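Local coordinates for fiber (Murine adenovirus 2, PDB 5NBH), which forms the distal shaft and head of the trimeric viral fibre, binds N-acetylglucosamine and probably attaches the virion to its host cell, at residues Y200-I211 and M226-I234. Numbering follows the deposited sequence.
Sequences YALTYRLGNFYI and MSFMYESQI
Tyr200, Leu202, Phe209 and Ile211 meet Phe228 and Tyr230 in an apolar sheet-to-sheet packing inside the beta-sandwich of the fibre head. Strands 191-205 and 208-217, joined by a type I' hairpin turn from Arg205 to Asn208, belong to one sheet; strand 223-231 is an edge strand of the facing sheet within this chain. The axes of strands 200-205 and 226-231 approach to 9.8 Å and point broadly the same way, and no hydrogen bond links the two segments. At one end the rings of Tyr200 and Phe228 lie face to face, centroids 4.0 Å apart and planes within 8° of parallel. A chi1 near +60° (59° and 64°) tucks CG over the backbone in both residues, and each ring comes to lie over the other's CB; the CB of Tyr200 comes 3.6 Å from Phe228 CE1. Leu202 divides its methyls between two rings: CD1 lies 3.8 Å from CE2 of Phe228, while CD2 makes a CH-pi contact over a face of Tyr230. Ile211 CG2 borders the edge of the Phe228 ring. Around this layer, Met182 packs on Tyr200 and Phe228, and Phe119 meets the Phe228 ring. Gln225 of a second subunit also packs on Tyr200, so the core lies close to the trimer interface. Tyr230 is buried, and its OH, hydrogen-bonded to the carbonyl oxygen of Ile168, also lies at the edge of the Phe209 ring, 4.0 Å from CE2.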
ATOM      1  N   TYR A 200      18.672  -1.998  -2.798  1.00  9.99           N
ATOM      2  CA  TYR A 200      18.149  -0.801  -3.441  1.00 10.15           C
ATOM      3  C   TYR A 200      18.927   0.389  -2.901  1.00  9.86           C
ATOM      4  O   TYR A 200      19.348   0.407  -1.750  1.00 10.84           O
ATOM      5  CB  TYR A 200      16.627  -0.664  -3.235  1.00 11.23           C
ATOM      6  CG  TYR A 200      16.266  -0.594  -1.774  1.00 12.51           C
ATOM      7  CD1 TYR A 200      16.034  -1.755  -1.060  1.00 14.00           C
ATOM      8  CD2 TYR A 200      16.206   0.630  -1.094  1.00 14.43           C
ATOM      9  CE1 TYR A 200      15.723  -1.727   0.297  1.00 14.45           C
ATOM     10  CE2 TYR A 200      15.912   0.669   0.289  1.00 15.14           C
ATOM     11  CZ  TYR A 200      15.666  -0.521   0.966  1.00 16.45           C
ATOM     12  OH  TYR A 200      15.400  -0.538   2.337  1.00 18.77           O
ATOM     13  N   ALA A 201      19.060   1.409  -3.712  1.00  9.58           N
ATOM     14  CA  ALA A 201      19.751   2.637  -3.314  1.00  9.76           C
ATOM     15  C   ALA A 201      19.144   3.790  -4.083  1.00  9.94           C
ATOM     16  O   ALA A 201      18.982   3.713  -5.310  1.00 10.17           O
ATOM     17  CB  ALA A 201      21.232   2.504  -3.603  1.00 10.05           C
ATOM     18  N   LEU A 202      18.739   4.823  -3.359  1.00 10.57           N
ATOM     19  CA  LEU A 202      18.217   6.049  -3.955  1.00 10.81           C
ATOM     20  C   LEU A 202      19.295   7.117  -3.896  1.00 10.75           C
ATOM     21  O   LEU A 202      19.811   7.409  -2.820  1.00 11.09           O
ATOM     22  CB  LEU A 202      17.020   6.564  -3.163  1.00 11.78           C
ATOM     23  CG  LEU A 202      15.668   5.895  -3.489  1.00 13.28           C
ATOM     24  CD1 LEU A 202      15.674   4.391  -3.590  1.00 14.06           C
ATOM     25  CD2 LEU A 202      14.646   6.406  -2.470  1.00 13.99           C
ATOM     26  N   THR A 203      19.615   7.699  -5.033  1.00 11.10           N
ATOM     27  CA  THR A 203      20.632   8.792  -5.068  1.00 11.85           C
ATOM     28  C   THR A 203      20.251   9.846  -6.085  1.00 11.74           C
ATOM     29  O   THR A 203      19.411   9.601  -6.934  1.00 11.70           O
ATOM     30  CB  THR A 203      22.011   8.244  -5.471  1.00 12.03           C
ATOM     31  OG1 THR A 203      21.944   7.582  -6.733  1.00 13.15           O
ATOM     32  CG2 THR A 203      22.509   7.276  -4.436  1.00 12.88           C
ATOM     33  N   TYR A 204      20.909  11.002  -6.020  1.00 11.75           N
ATOM     34  CA  TYR A 204      20.894  11.928  -7.131  1.00 12.30           C
ATOM     35  C   TYR A 204      22.342  12.117  -7.633  1.00 12.92           C
ATOM     36  O   TYR A 204      23.281  12.241  -6.830  1.00 13.69           O
ATOM     37  CB  TYR A 204      20.375  13.285  -6.750  1.00 12.56           C
ATOM     38  CG  TYR A 204      18.884  13.417  -6.486  1.00 13.37           C
ATOM     39  CD1 TYR A 204      18.332  12.966  -5.286  1.00 14.11           C
ATOM     40  CD2 TYR A 204      18.042  14.010  -7.427  1.00 13.95           C
ATOM     41  CE1 TYR A 204      16.965  13.080  -5.043  1.00 14.92           C
ATOM     42  CE2 TYR A 204      16.677  14.176  -7.167  1.00 15.19           C
ATOM     43  CZ  TYR A 204      16.161  13.721  -5.977  1.00 15.26           C
ATOM     44  OH  TYR A 204      14.818  13.896  -5.712  1.00 16.85           O
ATOM     45  N   ARG A 205      22.466  12.161  -8.937  1.00 13.69           N
ATOM     46  CA  ARG A 205      23.705  12.643  -9.572  1.00 15.48           C
ATOM     47  C   ARG A 205      23.423  13.236 -10.923  1.00 15.10           C
ATOM     48  O   ARG A 205      22.471  12.854 -11.588  1.00 14.01           O
ATOM     49  CB  ARG A 205      24.728  11.526  -9.664  1.00 15.67           C
ATOM     50  CG  ARG A 205      24.441  10.391 -10.642  1.00 16.29           C
ATOM     51  CD  ARG A 205      25.694   9.516 -10.742  1.00 16.38           C
ATOM     52  NE  ARG A 205      25.559   8.475 -11.750  1.00 16.99           N
ATOM     53  CZ  ARG A 205      24.955   7.289 -11.569  1.00 19.14           C
ATOM     54  NH1 ARG A 205      24.428   6.954 -10.398  1.00 19.22           N
ATOM     55  NH2 ARG A 205      24.892   6.415 -12.573  1.00 19.38           N
ATOM     56  N   LEU A 206      24.249  14.210 -11.327  1.00 15.77           N
ATOM     57  CA  LEU A 206      24.121  14.803 -12.648  1.00 16.79           C
ATOM     58  C   LEU A 206      22.735  15.476 -12.850  1.00 16.08           C
ATOM     59  O   LEU A 206      22.264  15.573 -13.964  1.00 18.34           O
ATOM     60  CB  LEU A 206      24.414  13.755 -13.711  1.00 18.21           C
ATOM     61  CG  LEU A 206      25.724  12.942 -13.502  1.00 20.50           C
ATOM     62  CD1 LEU A 206      25.972  12.029 -14.689  1.00 22.54           C
ATOM     63  CD2 LEU A 206      26.944  13.823 -13.235  1.00 21.43           C
ATOM     64  N   GLY A 207      22.129  15.921 -11.752  1.00 16.23           N
ATOM     65  CA  GLY A 207      20.821  16.581 -11.732  1.00 17.16           C
ATOM     66  C   GLY A 207      19.618  15.634 -11.722  1.00 18.09           C
ATOM     67  O   GLY A 207      18.475  16.104 -11.755  1.00 17.02           O
ATOM     68  N   ASN A 208      19.865  14.319 -11.722  1.00 16.15           N
ATOM     69  CA  ASN A 208      18.796  13.317 -11.914  1.00 15.24           C
ATOM     70  C   ASN A 208      18.718  12.338 -10.725  1.00 14.09           C
ATOM     71  O   ASN A 208      19.645  12.208  -9.941  1.00 13.45           O
ATOM     72  CB  ASN A 208      18.964  12.576 -13.214  1.00 15.73           C
ATOM     73  CG  ASN A 208      18.596  13.416 -14.421  1.00 17.39           C
ATOM     74  OD1 ASN A 208      17.801  14.378 -14.325  1.00 18.09           O
ATOM     75  ND2 ASN A 208      19.192  13.092 -15.537  1.00 17.59           N
ATOM     76  N   PHE A 209      17.547  11.712 -10.581  1.00 12.78           N
ATOM     77  CA  PHE A 209      17.231  10.781  -9.478  1.00 12.27           C
ATOM     78  C   PHE A 209      17.424   9.369  -9.996  1.00 10.81           C
ATOM     79  O   PHE A 209      16.929   9.053 -11.045  1.00 11.50           O
ATOM     80  CB  PHE A 209      15.756  11.010  -9.058  1.00 12.40           C
ATOM     81  CG  PHE A 209      15.177   9.933  -8.176  1.00 12.76           C
ATOM     82  CD1 PHE A 209      15.859   9.480  -7.071  1.00 13.55           C
ATOM     83  CD2 PHE A 209      13.893   9.438  -8.413  1.00 14.07           C
ATOM     84  CE1 PHE A 209      15.325   8.518  -6.247  1.00 13.49           C
ATOM     85  CE2 PHE A 209      13.331   8.483  -7.583  1.00 12.90           C
ATOM     86  CZ  PHE A 209      14.042   8.021  -6.506  1.00 12.95           C
ATOM     87  N   TYR A 210      18.198   8.565  -9.266  1.00 11.00           N
ATOM     88  CA  TYR A 210      18.490   7.193  -9.573  1.00 11.31           C
ATOM     89  C   TYR A 210      17.964   6.246  -8.496  1.00 10.41           C
ATOM     90  O   TYR A 210      18.170   6.452  -7.298  1.00 10.43           O
ATOM     91  CB  TYR A 210      19.993   6.964  -9.677  1.00 12.40           C
ATOM     92  CG  TYR A 210      20.673   7.640 -10.846  1.00 14.18           C
ATOM     93  CD1 TYR A 210      20.821   9.039 -10.883  1.00 15.43           C
ATOM     94  CD2 TYR A 210      21.203   6.896 -11.870  1.00 16.95           C
ATOM     95  CE1 TYR A 210      21.428   9.663 -11.952  1.00 16.95           C
ATOM     96  CE2 TYR A 210      21.853   7.513 -12.954  1.00 18.49           C
ATOM     97  CZ  TYR A 210      21.961   8.900 -12.984  1.00 18.08           C
ATOM     98  OH  TYR A 210      22.620   9.508 -14.034  1.00 20.63           O
ATOM     99  N   ILE A 211      17.282   5.198  -8.950  1.00 10.53           N
ATOM    100  CA  ILE A 211      17.012   4.010  -8.153  1.00 10.48           C
ATOM    101  C   ILE A 211      17.897   2.939  -8.745  1.00 10.29           C
ATOM    102  O   ILE A 211      17.740   2.546  -9.930  1.00  9.39           O
ATOM    103  CB  ILE A 211      15.524   3.571  -8.175  1.00 10.77           C
ATOM    104  CG1 ILE A 211      14.667   4.675  -7.612  1.00 11.11           C
ATOM    105  CG2 ILE A 211      15.322   2.244  -7.447  1.00 10.58           C
ATOM    106  CD1 ILE A 211      13.180   4.376  -7.545  1.00 11.70           C
ATOM    107  N   MET A 226      10.242  -7.511  -5.955  1.00 14.98           N
ATOM    108  CA  MET A 226      10.525  -6.917  -4.651  0.50 15.48           C
ATOM    109  C   MET A 226       9.964  -5.528  -4.510  1.00 14.21           C
ATOM    110  O   MET A 226       9.673  -4.866  -5.474  1.00 12.40           O
ATOM    111  CB  MET A 226      12.004  -6.941  -4.272  0.50 18.57           C
ATOM    112  CG  MET A 226      13.004  -6.197  -5.124  0.50 19.42           C
ATOM    113  SD  MET A 226      14.247  -5.593  -3.953  0.50 24.65           S
ATOM    114  CE  MET A 226      13.125  -4.432  -3.183  0.50 20.24           C
ATOM    115  N   SER A 227       9.749  -5.152  -3.265  1.00 13.00           N
ATOM    116  CA  SER A 227       9.147  -3.870  -2.971  1.00 12.82           C
ATOM    117  C   SER A 227       9.842  -3.313  -1.780  1.00 11.69           C
ATOM    118  O   SER A 227      10.380  -4.066  -0.959  1.00 11.68           O
ATOM    119  CB  SER A 227       7.615  -3.999  -2.777  1.00 14.36           C
ATOM    120  OG  SER A 227       7.300  -4.542  -1.542  1.00 17.79           O
ATOM    121  N   PHE A 228       9.836  -2.001  -1.680  1.00 10.97           N
ATOM    122  CA  PHE A 228      10.316  -1.295  -0.494  1.00 11.25           C
ATOM    123  C   PHE A 228       9.603   0.047  -0.413  1.00 10.79           C
ATOM    124  O   PHE A 228       9.014   0.485  -1.397  1.00 10.65           O
ATOM    125  CB  PHE A 228      11.859  -1.126  -0.522  1.00 11.77           C
ATOM    126  CG  PHE A 228      12.368  -0.261  -1.644  1.00 12.32           C
ATOM    127  CD1 PHE A 228      12.701  -0.810  -2.871  1.00 12.29           C
ATOM    128  CD2 PHE A 228      12.561   1.101  -1.462  1.00 12.71           C
ATOM    129  CE1 PHE A 228      13.191  -0.030  -3.907  1.00 12.04           C
ATOM    130  CE2 PHE A 228      13.033   1.887  -2.506  1.00 12.62           C
ATOM    131  CZ  PHE A 228      13.326   1.331  -3.724  1.00 12.27           C
ATOM    132  N   MET A 229       9.672   0.705   0.736  1.00 11.64           N
ATOM    133  CA  MET A 229       9.089   2.022   0.904  1.00 12.43           C
ATOM    134  C   MET A 229      10.149   3.104   1.144  1.00 12.02           C
ATOM    135  O   MET A 229      11.166   2.858   1.754  1.00 11.90           O
ATOM    136  CB  MET A 229       8.088   1.985   2.052  1.00 15.97           C
ATOM    137  CG  MET A 229       6.870   1.161   1.659  1.00 19.75           C
ATOM    138  SD  MET A 229       5.533   0.952   2.847  1.00 30.19           S
ATOM    139  CE  MET A 229       5.687   2.404   3.803  1.00 20.45           C
ATOM    140  N   TYR A 230       9.855   4.292   0.662  1.00 10.67           N
ATOM    141  CA  TYR A 230      10.618   5.469   0.962  1.00 11.21           C
ATOM    142  C   TYR A 230       9.702   6.680   1.094  1.00 13.01           C
ATOM    143  O   TYR A 230       8.471   6.570   0.988  1.00 13.09           O
ATOM    144  CB  TYR A 230      11.737   5.626  -0.102  1.00 10.60           C
ATOM    145  CG  TYR A 230      11.330   6.007  -1.508  1.00 10.05           C
ATOM    146  CD1 TYR A 230      11.050   5.031  -2.478  1.00 10.20           C
ATOM    147  CD2 TYR A 230      11.245   7.352  -1.886  1.00 10.08           C
ATOM    148  CE1 TYR A 230      10.713   5.382  -3.781  1.00 10.16           C
ATOM    149  CE2 TYR A 230      10.913   7.708  -3.182  1.00 10.03           C
ATOM    150  CZ  TYR A 230      10.636   6.731  -4.118  1.00 10.35           C
ATOM    151  OH  TYR A 230      10.320   7.049  -5.418  1.00 11.07           O
ATOM    152  N   GLU A 231      10.299   7.838   1.358  1.00 13.95           N
ATOM    153  CA  GLU A 231       9.563   9.066   1.550  0.50 15.29           C
ATOM    154  C   GLU A 231       9.845  10.062   0.427  1.00 15.39           C
ATOM    155  O   GLU A 231      11.018  10.179  -0.035  1.00 13.22           O
ATOM    156  CB  GLU A 231       9.953   9.656   2.904  0.50 16.47           C
ATOM    157  CG  GLU A 231       8.974  10.687   3.399  0.50 18.19           C
ATOM    158  CD  GLU A 231       8.998  10.834   4.898  0.50 19.65           C
ATOM    159  OE1 GLU A 231       9.974  10.357   5.547  0.50 21.70           O
ATOM    160  OE2 GLU A 231       8.042  11.449   5.406  0.50 20.33           O
ATOM    161  N   SER A 232       8.803  10.771  -0.003  1.00 15.55           N
ATOM    162  CA  SER A 232       8.988  11.887  -0.920  1.00 18.36           C
ATOM    163  C   SER A 232       8.948  13.201  -0.163  1.00 26.14           C
ATOM    164  O   SER A 232       8.141  13.386   0.756  1.00 28.16           O
ATOM    165  CB  SER A 232       7.995  11.880  -2.066  1.00 16.91           C
ATOM    166  OG  SER A 232       8.104  13.049  -2.888  1.00 14.48           O
ATOM    167  N   GLN A 233       9.842  14.098  -0.579  1.00 32.20           N
ATOM    168  CA  GLN A 233       9.922  15.463  -0.065  1.00 36.98           C
ATOM    169  C   GLN A 233       8.846  16.380  -0.675  1.00 36.01           C
ATOM    170  O   GLN A 233       8.615  17.493  -0.166  1.00 40.93           O
ATOM    171  CB  GLN A 233      11.324  16.049  -0.367  1.00 42.62           C
ATOM    172  CG  GLN A 233      11.695  16.145  -1.859  1.00 45.94           C
ATOM    173  CD  GLN A 233      12.949  16.965  -2.126  1.00 50.19           C
ATOM    174  OE1 GLN A 233      13.505  17.575  -1.215  1.00 55.45           O
ATOM    175  NE2 GLN A 233      13.413  16.966  -3.383  1.00 49.48           N
ATOM    176  N   ILE A 234       8.222  15.929  -1.770  1.00 31.21           N
ATOM    177  CA  ILE A 234       7.401  16.772  -2.602  1.00 30.36           C
ATOM    178  C   ILE A 234       5.979  16.575  -2.161  1.00 34.09           C
ATOM    179  O   ILE A 234       5.403  15.489  -2.349  1.00 31.27           O
ATOM    180  CB  ILE A 234       7.500  16.435  -4.103  1.00 29.58           C
ATOM    181  CG1 ILE A 234       8.952  16.398  -4.586  1.00 30.14           C
ATOM    182  CG2 ILE A 234       6.681  17.440  -4.909  1.00 30.01           C
ATOM    183  CD1 ILE A 234       9.673  17.734  -4.635  1.00 33.12           C
TER